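Local coordinates for protein TIR domain-containing adapter molecule 1 (Homo sapiens, PDB 4BSX) that acts as a Toll-like receptor signalling adaptor that induces interferon beta and has an N-terminal helical domain similar in structure to IFIT proteins, at residues V95-A100 against L136-D141; T35-P38 against G42-L45; V119-A124 against Q140-N145; V76-A81 against D88-P93. The protein carries 2 engineered substitutions. One frame throughout, in Å; residues are numbered along the deposited sequence.

Interaction 1. Residues V95-A100 against L136-D141; sequences VSWAVA and LGELQD
Trp97 and Leu139 join helix 96-108 to helix 136-147 in the all-helical N-terminal domain of TRIF, which resembles the IFIT proteins. Trp97 lies on the first turn of its helix, two residues after Val95, which is at the N-cap position. CG of Trp97 is anti to its backbone N (chi1 -165°), which carries the indole across the gap to the second helix. Leu139 lays a methyl over one face of the indole. Its CD1 is 3.5 Å from the centroid of the five-membered ring of Trp97 and only 14° off the ring normal, a clear CH-pi contact. The six-membered ring reaches further, with Trp97 CZ2 3.8 Å from Leu139 CA. Glu138 meets the rim of the indole instead of a face. Its CG lies in the ring plane, 3.8 Å from Trp97 CH2. The carboxylate stands nearly upright to the indole, with the two planes 82° apart. The polar ends look elsewhere: Glu138 OE2 forms a salt bridge with Arg135, and Trp97 NE1 donates to Glu142 OE2. With Trp97 replaced by an alanine, the Leu139 methyl would probably lose its aromatic face and Glu142 OE2 its indole donor. Helix 114-130 packs against both partners: Ser96 rests on Ala124 and Thr127, Ala100 on Tyr121, and Leu136 on Ser129. Val95 and Ala98 touch Leu75 and Val72, so helix 71-79 also adjoins this end of helix 96-108.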
# COMPACT_ATOMS: atom_id res chain seq x y z
N VAL A 95 -4.65 6.85 4.99
CA VAL A 95 -3.96 5.78 4.26
C VAL A 95 -4.94 4.89 3.48
O VAL A 95 -4.54 3.89 2.90
CB VAL A 95 -3.05 4.90 5.20
CG1 VAL A 95 -2.07 5.78 5.97
CG2 VAL A 95 -3.89 3.97 6.12
N SER A 96 -6.22 5.22 3.45
CA SER A 96 -7.23 4.24 3.05
C SER A 96 -7.11 3.86 1.55
O SER A 96 -7.35 2.70 1.18
CB SER A 96 -8.62 4.76 3.39
OG SER A 96 -8.93 5.90 2.58
N TRP A 97 -6.70 4.82 0.72
CA TRP A 97 -6.64 4.63 -0.72
C TRP A 97 -5.41 3.79 -1.04
O TRP A 97 -5.45 2.83 -1.79
CB TRP A 97 -6.59 5.99 -1.45
CG TRP A 97 -6.89 5.93 -2.95
CD1 TRP A 97 -6.87 4.83 -3.76
CD2 TRP A 97 -7.27 7.04 -3.79
NE1 TRP A 97 -7.21 5.18 -5.05
CE2 TRP A 97 -7.46 6.52 -5.10
CE3 TRP A 97 -7.47 8.41 -3.57
CZ2 TRP A 97 -7.83 7.34 -6.18
CZ3 TRP A 97 -7.82 9.21 -4.65
CH2 TRP A 97 -8.01 8.68 -5.93
N ALA A 98 -4.29 4.19 -0.45
CA ALA A 98 -3.07 3.44 -0.52
C ALA A 98 -3.31 2.01 -0.05
O ALA A 98 -2.90 1.04 -0.69
CB ALA A 98 -2.03 4.10 0.36
N VAL A 99 -4.00 1.87 1.07
CA VAL A 99 -4.30 0.53 1.58
C VAL A 99 -5.15 -0.27 0.57
O VAL A 99 -4.81 -1.42 0.28
CB VAL A 99 -4.88 0.58 3.01
CG1 VAL A 99 -5.53 -0.75 3.41
CG2 VAL A 99 -3.78 0.95 4.02
N ALA A 100 -6.22 0.31 0.04
CA ALA A 100 -6.98 -0.33 -1.07
C ALA A 100 -6.09 -0.84 -2.26
O ALA A 100 -6.26 -1.95 -2.78
CB ALA A 100 -8.04 0.65 -1.59
N LEU A 136 -13.00 12.05 -5.23
CA LEU A 136 -13.89 10.93 -4.93
C LEU A 136 -14.32 10.13 -6.16
O LEU A 136 -14.33 8.90 -6.09
CB LEU A 136 -15.15 11.38 -4.21
CG LEU A 136 -16.12 10.25 -3.84
CD1 LEU A 136 -15.48 9.28 -2.85
CD2 LEU A 136 -17.39 10.87 -3.26
N GLY A 137 -14.75 10.82 -7.22
CA GLY A 137 -15.19 10.17 -8.46
C GLY A 137 -14.08 9.25 -9.01
O GLY A 137 -14.31 8.10 -9.38
N GLU A 138 -12.87 9.79 -9.07
CA GLU A 138 -11.68 9.05 -9.46
C GLU A 138 -11.55 7.73 -8.74
O GLU A 138 -11.30 6.69 -9.38
CB GLU A 138 -10.42 9.90 -9.20
CG GLU A 138 -9.15 9.13 -9.50
CD GLU A 138 -7.94 10.03 -9.45
OE1 GLU A 138 -8.13 11.23 -9.22
OE2 GLU A 138 -6.82 9.53 -9.65
N LEU A 139 -11.70 7.78 -7.42
CA LEU A 139 -11.53 6.62 -6.56
C LEU A 139 -12.62 5.58 -6.81
O LEU A 139 -12.34 4.35 -6.85
CB LEU A 139 -11.54 7.04 -5.10
CG LEU A 139 -11.68 5.91 -4.05
CD1 LEU A 139 -10.54 4.93 -4.17
CD2 LEU A 139 -11.70 6.50 -2.70
N GLN A 140 -13.85 6.08 -6.97
CA GLN A 140 -15.02 5.27 -7.21
C GLN A 140 -14.85 4.57 -8.55
O GLN A 140 -15.23 3.41 -8.67
CB GLN A 140 -16.29 6.13 -7.26
CG GLN A 140 -16.85 6.61 -5.91
CD GLN A 140 -17.96 7.68 -6.12
OE1 GLN A 140 -17.99 8.37 -7.13
NE2 GLN A 140 -18.86 7.80 -5.15
N ASP A 141 -14.32 5.29 -9.55
CA ASP A 141 -14.02 4.68 -10.86
C ASP A 141 -13.03 3.54 -10.70
O ASP A 141 -13.28 2.40 -11.14
CB ASP A 141 -13.45 5.71 -11.84
CG ASP A 141 -14.50 6.68 -12.36
OD1 ASP A 141 -15.70 6.29 -12.33
OD2 ASP A 141 -14.12 7.80 -12.80

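Interaction 2. Residues T35-P38 against G42-L45; sequences TPRP and GQDL
Arg37 crosses the side chain of Gln43 at about a right angle, in the loop that leads into helix 43-53. From CB, the arginine starts beside the amide end of the glutamine. CG makes the closer approach, with Arg37 CG 3.7 Å from Gln43 CD. The chain then bends (chi2 -80°), which turns CD and the guanidinium back along the loop toward Thr35. There NE donates to the main chain: Arg37 NE to Thr35 O is 3.0 Å. NH2 has two acceptors in the same residue. Arg37 NH2 is 3.3 Å from Thr35 O and 3.2 Å from Thr35 OG1. NE and NH2 reach the carbonyl from the same face of its plane, and all three bonds are somewhat bent. This side-on grip restrains the rotation of the guanidinium, whose plane is turned 82° from the amide of Gln43. Gln43 is buried and extended beyond CG, and its amide also comes close to the alpha carbon of Pro36. Further along the helix, Leu45 packs on Val72 and Val76 of helix 71-79. Gly42 holds the N-cap position with a positive phi of 102°, where a CB would press on the preceding carbonyl oxygen. The arrangement is a compact interhelical loop, folded onto the first residue of the next helix in an all-helical domain that resembles the IFIT proteins.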
# COMPACT_ATOMS: atom_id res chain seq x y z
N THR A 35 10.02 -3.67 -11.14
CA THR A 35 9.85 -3.05 -12.47
C THR A 35 8.38 -2.78 -12.73
O THR A 35 7.54 -3.67 -12.55
CB THR A 35 10.37 -3.97 -13.63
OG1 THR A 35 9.58 -5.16 -13.71
CG2 THR A 35 11.86 -4.33 -13.45
N PRO A 36 8.06 -1.56 -13.22
CA PRO A 36 6.68 -1.05 -13.27
C PRO A 36 5.74 -1.76 -14.26
O PRO A 36 6.21 -2.30 -15.27
CB PRO A 36 6.85 0.43 -13.67
CG PRO A 36 8.35 0.70 -13.63
CD PRO A 36 9.01 -0.61 -13.84
N ARG A 37 4.44 -1.73 -13.95
CA ARG A 37 3.39 -2.20 -14.85
C ARG A 37 2.35 -1.13 -14.97
O ARG A 37 2.17 -0.32 -14.06
CB ARG A 37 2.67 -3.43 -14.30
CG ARG A 37 3.59 -4.34 -13.62
CD ARG A 37 4.34 -5.19 -14.62
NE ARG A 37 5.58 -5.51 -13.96
CZ ARG A 37 5.84 -6.71 -13.47
NH1 ARG A 37 4.95 -7.71 -13.55
NH2 ARG A 37 7.01 -6.91 -12.86
N PRO A 38 1.60 -1.15 -16.07
CA PRO A 38 0.41 -0.31 -16.27
C PRO A 38 -0.74 -0.76 -15.39
O PRO A 38 -1.07 -1.96 -15.43
CB PRO A 38 0.07 -0.56 -17.75
CG PRO A 38 1.33 -1.14 -18.37
CD PRO A 38 1.95 -1.92 -17.28
N GLY A 42 0.72 1.70 -6.48
CA GLY A 42 1.02 1.10 -5.19
C GLY A 42 2.16 0.09 -5.20
O GLY A 42 2.71 -0.22 -4.14
N GLN A 43 2.51 -0.39 -6.40
CA GLN A 43 3.55 -1.41 -6.58
C GLN A 43 4.82 -0.99 -5.92
O GLN A 43 5.49 -1.81 -5.31
CB GLN A 43 3.89 -1.60 -8.07
CG GLN A 43 2.92 -2.41 -8.88
CD GLN A 43 3.56 -3.09 -10.10
OE1 GLN A 43 3.12 -4.16 -10.52
NE2 GLN A 43 4.60 -2.47 -10.66
N ASP A 44 5.18 0.28 -6.14
CA ASP A 44 6.46 0.78 -5.64
C ASP A 44 6.47 0.74 -4.10
O ASP A 44 7.45 0.31 -3.50
CB ASP A 44 6.75 2.19 -6.15
CG ASP A 44 7.26 2.21 -7.58
OD1 ASP A 44 7.72 1.15 -8.06
OD2 ASP A 44 7.23 3.29 -8.20
N LEU A 45 5.38 1.14 -3.47
CA LEU A 45 5.29 1.16 -2.02
C LEU A 45 5.31 -0.30 -1.54
O LEU A 45 6.06 -0.65 -0.63
CB LEU A 45 4.01 1.91 -1.55
CG LEU A 45 3.67 1.90 -0.05
CD1 LEU A 45 4.78 2.59 0.72
CD2 LEU A 45 2.30 2.56 0.30

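Interaction 3. Residues V119-A124 against Q140-N145; sequences VAYQEA and QDEARN
Tyr121 of helix 114-130 inserts its ring against Glu142 and Ala143 of helix 136-147. The contact joins the last two helices of the alpha-helical domain. Their backbones come close, with Tyr121 CA and Ala143 CA 5.7 Å apart. The small side chain of Ala143 suits this spacing. Its CA sits over one face of the tyrosine ring, 4.1 Å from the centroid and 24° off the normal, a CH-pi contact displaced toward the rim. The methyl adds apolar packing, with Ala143 CB 3.7 Å from Tyr121 CD1. Glu142 comes to the phenol end. Its CG is anti to the backbone N (chi1 171°) and the chain beyond is extended, which brings the carboxylate across the hydroxyl end of the ring, the two side chains crossing at about a right angle. OE2 lies at the ring edge, in the ring plane, while the carboxylate plane is turned 76° from the ring. Glu142 also has partners beyond this helix pair. OE1 forms a salt bridge with Arg101, and OE2 has a further donor, likewise on helix 96-108. The carboxylate thus ties three helices together, and the arginine would be expected to favour its charged form. The tyrosine ring, itself buried, also packs on Arg101 and Leu139, so it reaches from helix 114-130 in between helices 96-108 and 136-147. At its tip, Tyr121 OH donates to Glu142 OE2 at 2.3 Å, a hydrogen bond so short that its exact length is doubtful.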
# COMPACT_ATOMS: atom_id res chain seq x y z
N VAL A 119 -13.54 -4.59 0.73
CA VAL A 119 -13.72 -3.87 1.99
C VAL A 119 -12.80 -2.65 2.01
O VAL A 119 -13.25 -1.56 2.37
CB VAL A 119 -13.42 -4.78 3.18
CG1 VAL A 119 -13.36 -3.97 4.48
CG2 VAL A 119 -14.45 -5.87 3.27
N ALA A 120 -11.54 -2.80 1.61
CA ALA A 120 -10.60 -1.65 1.55
C ALA A 120 -11.05 -0.51 0.57
O ALA A 120 -10.99 0.68 0.94
CB ALA A 120 -9.16 -2.15 1.23
N TYR A 121 -11.52 -0.85 -0.63
CA TYR A 121 -12.02 0.19 -1.53
C TYR A 121 -13.23 0.91 -0.89
O TYR A 121 -13.35 2.13 -0.95
CB TYR A 121 -12.28 -0.34 -2.95
CG TYR A 121 -11.01 -0.19 -3.82
CD1 TYR A 121 -10.55 1.04 -4.14
CD2 TYR A 121 -10.25 -1.28 -4.23
CE1 TYR A 121 -9.43 1.22 -4.83
CE2 TYR A 121 -9.10 -1.09 -4.95
CZ TYR A 121 -8.70 0.18 -5.25
OH TYR A 121 -7.58 0.48 -6.00
N GLN A 122 -14.11 0.18 -0.24
CA GLN A 122 -15.25 0.78 0.40
C GLN A 122 -14.80 1.79 1.44
O GLN A 122 -15.18 2.94 1.36
CB GLN A 122 -16.11 -0.30 1.04
CG GLN A 122 -16.79 -1.20 0.04
CD GLN A 122 -17.64 -2.23 0.72
OE1 GLN A 122 -17.20 -2.89 1.67
NE2 GLN A 122 -18.88 -2.37 0.26
N GLU A 123 -14.01 1.35 2.42
CA GLU A 123 -13.54 2.24 3.46
C GLU A 123 -12.89 3.46 2.86
O GLU A 123 -13.00 4.55 3.40
CB GLU A 123 -12.56 1.52 4.43
CG GLU A 123 -13.28 0.46 5.27
CD GLU A 123 -12.33 -0.39 6.12
OE1 GLU A 123 -11.12 -0.10 6.13
OE2 GLU A 123 -12.81 -1.36 6.77
N ALA A 124 -12.19 3.29 1.75
CA ALA A 124 -11.53 4.44 1.13
C ALA A 124 -12.62 5.36 0.64
O ALA A 124 -12.47 6.58 0.66
CB ALA A 124 -10.66 4.00 -0.03
N GLN A 140 -13.85 6.08 -6.97
CA GLN A 140 -15.02 5.27 -7.21
C GLN A 140 -14.85 4.57 -8.55
O GLN A 140 -15.23 3.41 -8.67
CB GLN A 140 -16.29 6.13 -7.26
CG GLN A 140 -16.85 6.61 -5.91
CD GLN A 140 -17.96 7.68 -6.12
OE1 GLN A 140 -17.99 8.37 -7.13
NE2 GLN A 140 -18.86 7.80 -5.15
N ASP A 141 -14.32 5.29 -9.55
CA ASP A 141 -14.02 4.68 -10.86
C ASP A 141 -13.03 3.54 -10.70
O ASP A 141 -13.28 2.40 -11.14
CB ASP A 141 -13.45 5.71 -11.84
CG ASP A 141 -14.50 6.68 -12.36
OD1 ASP A 141 -15.70 6.29 -12.33
OD2 ASP A 141 -14.12 7.80 -12.80
N GLU A 142 -11.91 3.84 -10.06
CA GLU A 142 -10.92 2.81 -9.69
C GLU A 142 -11.53 1.66 -8.87
O GLU A 142 -11.27 0.50 -9.10
CB GLU A 142 -9.77 3.45 -8.93
CG GLU A 142 -8.80 2.47 -8.34
CD GLU A 142 -7.63 3.17 -7.73
OE1 GLU A 142 -7.35 4.29 -8.24
OE2 GLU A 142 -7.01 2.62 -6.76
N ALA A 143 -12.36 1.97 -7.92
CA ALA A 143 -12.91 0.91 -7.11
C ALA A 143 -13.72 -0.02 -7.98
O ALA A 143 -13.65 -1.23 -7.82
CB ALA A 143 -13.76 1.47 -5.95
N ARG A 144 -14.52 0.55 -8.89
CA ARG A 144 -15.48 -0.23 -9.68
C ARG A 144 -14.72 -1.18 -10.60
O ARG A 144 -15.09 -2.35 -10.75
CB ARG A 144 -16.38 0.69 -10.50
CG ARG A 144 -17.44 -0.02 -11.35
CD ARG A 144 -18.31 0.98 -12.15
NE ARG A 144 -17.53 1.76 -13.12
CZ ARG A 144 -17.27 1.38 -14.37
NH1 ARG A 144 -17.70 0.21 -14.84
NH2 ARG A 144 -16.55 2.17 -15.17
N ASN A 145 -13.66 -0.65 -11.18
CA ASN A 145 -12.80 -1.37 -12.10
C ASN A 145 -11.99 -2.48 -11.45
O ASN A 145 -11.79 -3.53 -12.05
CB ASN A 145 -11.85 -0.36 -12.75
CG ASN A 145 -10.93 -1.00 -13.76
OD1 ASN A 145 -9.84 -1.47 -13.42
ND2 ASN A 145 -11.35 -1.00 -15.04

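Interaction 4. Residues V76-A81 against D88-P93; sequences VARQWA and DPEEPP
Glu90 OE2 is gripped by Arg78 NH1 at 3.0 Å in a salt bridge, and Arg74 NE forms a second one with the same oxygen. The bond from Arg78 is fairly straight. The oxygen lies near the guanidinium plane, at its edge. Seen from the carboxylate, however, NH1 comes from above, 43° out of that plane. The guanidinium and carboxylate planes are 68° apart. A water extends the link: Arg78 NH2 donates to it at 3.1 Å. The water in turn donates to Glu90 OE2, though the modelled separation there is doubtfully short. Arg78 is extended from CG to NE and reaches well out from its helix. Glu90 has CG between its backbone N and carbonyl carbon (chi1 61°), then extends to meet it. A leucine in place of Arg78 would probably strip the carboxylate of one of its two positive mates and leave the bridging water without a donor. This is a surface arginine-glutamate bridge, tethering the long irregular loop between helices 71-79 and 96-108 to helix 71-79, which carries both Arg74 and Arg78.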
# COMPACT_ATOMS: atom_id res chain seq x y z
N VAL A 76 5.38 5.40 6.09
CA VAL A 76 6.04 4.09 6.07
C VAL A 76 7.55 4.19 6.34
O VAL A 76 8.11 3.43 7.12
CB VAL A 76 5.76 3.31 4.77
CG1 VAL A 76 6.67 2.09 4.67
CG2 VAL A 76 4.29 2.89 4.73
N ALA A 77 8.22 5.17 5.77
CA ALA A 77 9.64 5.33 6.02
C ALA A 77 9.89 5.55 7.51
O ALA A 77 10.83 4.99 8.09
CB ALA A 77 10.17 6.53 5.23
N ARG A 78 9.07 6.39 8.13
CA ARG A 78 9.28 6.79 9.50
C ARG A 78 8.87 5.72 10.46
O ARG A 78 9.62 5.40 11.36
CB ARG A 78 8.50 8.07 9.81
CG ARG A 78 9.09 9.28 9.17
CD ARG A 78 8.04 10.37 9.00
NE ARG A 78 8.54 11.42 8.13
CZ ARG A 78 7.80 12.41 7.64
NH1 ARG A 78 6.51 12.50 7.94
NH2 ARG A 78 8.38 13.32 6.87
N GLN A 79 7.68 5.17 10.30
CA GLN A 79 7.16 4.31 11.34
C GLN A 79 7.44 2.84 11.13
O GLN A 79 7.27 2.08 12.07
CB GLN A 79 5.66 4.58 11.50
CG GLN A 79 5.41 6.01 11.94
CD GLN A 79 3.97 6.33 12.19
OE1 GLN A 79 3.09 5.54 11.93
NE2 GLN A 79 3.73 7.52 12.71
N TRP A 80 7.84 2.42 9.92
CA TRP A 80 8.20 1.02 9.67
C TRP A 80 9.65 0.82 9.21
O TRP A 80 10.19 -0.28 9.27
CB TRP A 80 7.24 0.39 8.65
CG TRP A 80 5.93 -0.18 9.22
CD1 TRP A 80 5.68 -1.47 9.68
CD2 TRP A 80 4.72 0.54 9.40
NE1 TRP A 80 4.37 -1.57 10.11
CE2 TRP A 80 3.77 -0.35 9.94
CE3 TRP A 80 4.35 1.85 9.13
CZ2 TRP A 80 2.48 0.05 10.21
CZ3 TRP A 80 3.07 2.25 9.41
CH2 TRP A 80 2.14 1.35 9.94
N ALA A 81 10.28 1.88 8.72
CA ALA A 81 11.66 1.81 8.23
C ALA A 81 12.62 2.55 9.14
O ALA A 81 13.82 2.52 8.92
CB ALA A 81 11.76 2.43 6.87
N ASP A 88 9.45 19.72 9.86
CA ASP A 88 8.52 19.99 10.94
C ASP A 88 7.49 18.90 10.97
O ASP A 88 7.16 18.35 9.91
CB ASP A 88 7.80 21.32 10.73
CG ASP A 88 8.72 22.51 10.92
OD1 ASP A 88 9.12 22.74 12.08
OD2 ASP A 88 9.02 23.19 9.90
N PRO A 89 7.00 18.56 12.18
CA PRO A 89 5.90 17.60 12.33
C PRO A 89 4.83 17.81 11.27
O PRO A 89 4.40 18.95 11.04
CB PRO A 89 5.34 17.94 13.70
CG PRO A 89 6.54 18.32 14.47
CD PRO A 89 7.46 19.03 13.49
N GLU A 90 4.42 16.72 10.63
CA GLU A 90 3.19 16.74 9.87
C GLU A 90 2.25 15.74 10.51
O GLU A 90 2.68 14.77 11.14
CB GLU A 90 3.42 16.42 8.38
CG GLU A 90 4.01 15.06 8.10
CD GLU A 90 4.03 14.69 6.60
OE1 GLU A 90 2.97 14.69 5.94
OE2 GLU A 90 5.12 14.37 6.11
N GLU A 91 0.96 15.98 10.34
CA GLU A 91 -0.06 15.10 10.87
C GLU A 91 -0.16 13.87 9.96
O GLU A 91 0.05 13.99 8.74
CB GLU A 91 -1.39 15.86 10.93
CG GLU A 91 -1.32 17.24 11.66
CD GLU A 91 -2.67 17.92 11.71
OE1 GLU A 91 -3.68 17.18 11.76
OE2 GLU A 91 -2.75 19.19 11.70
N PRO A 92 -0.44 12.69 10.56
CA PRO A 92 -0.49 11.40 9.84
C PRO A 92 -1.49 11.50 8.71
O PRO A 92 -2.53 12.11 8.94
CB PRO A 92 -1.05 10.43 10.88
CG PRO A 92 -0.79 11.06 12.20
CD PRO A 92 -0.80 12.53 11.98
N PRO A 93 -1.19 10.89 7.54
CA PRO A 93 -2.09 10.94 6.39
C PRO A 93 -3.17 9.86 6.49
O PRO A 93 -3.01 8.83 7.17
CB PRO A 93 -1.16 10.62 5.25
CG PRO A 93 -0.27 9.58 5.84
CD PRO A 93 -0.07 9.97 7.28
O HOH W 1 6.96 15.94 5.99

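Overall arrangement
Interactions 1 and 3 form one cluster, with centres 6 Å apart. Both use helix 136-147 and share Gln140 and Asp141. They also touch directly: Leu139 CD2 lies 3.5 Å from Ala124 O. Together they tie helices 96-108, 114-130 and 136-147. Interactions 2 and 4 lie toward the earlier helices. Their centres are 21 Å apart, yet their segments meet where Leu45 CD1 packs 4.1 Å from Val76 CG2. Interaction 4 adjoins interaction 1 in sequence, since the loop 88-93 leads into helix 96-108, but their centres are 20 Å apart. Interactions 3 and 4 are the most distant, about 25 Å between centres.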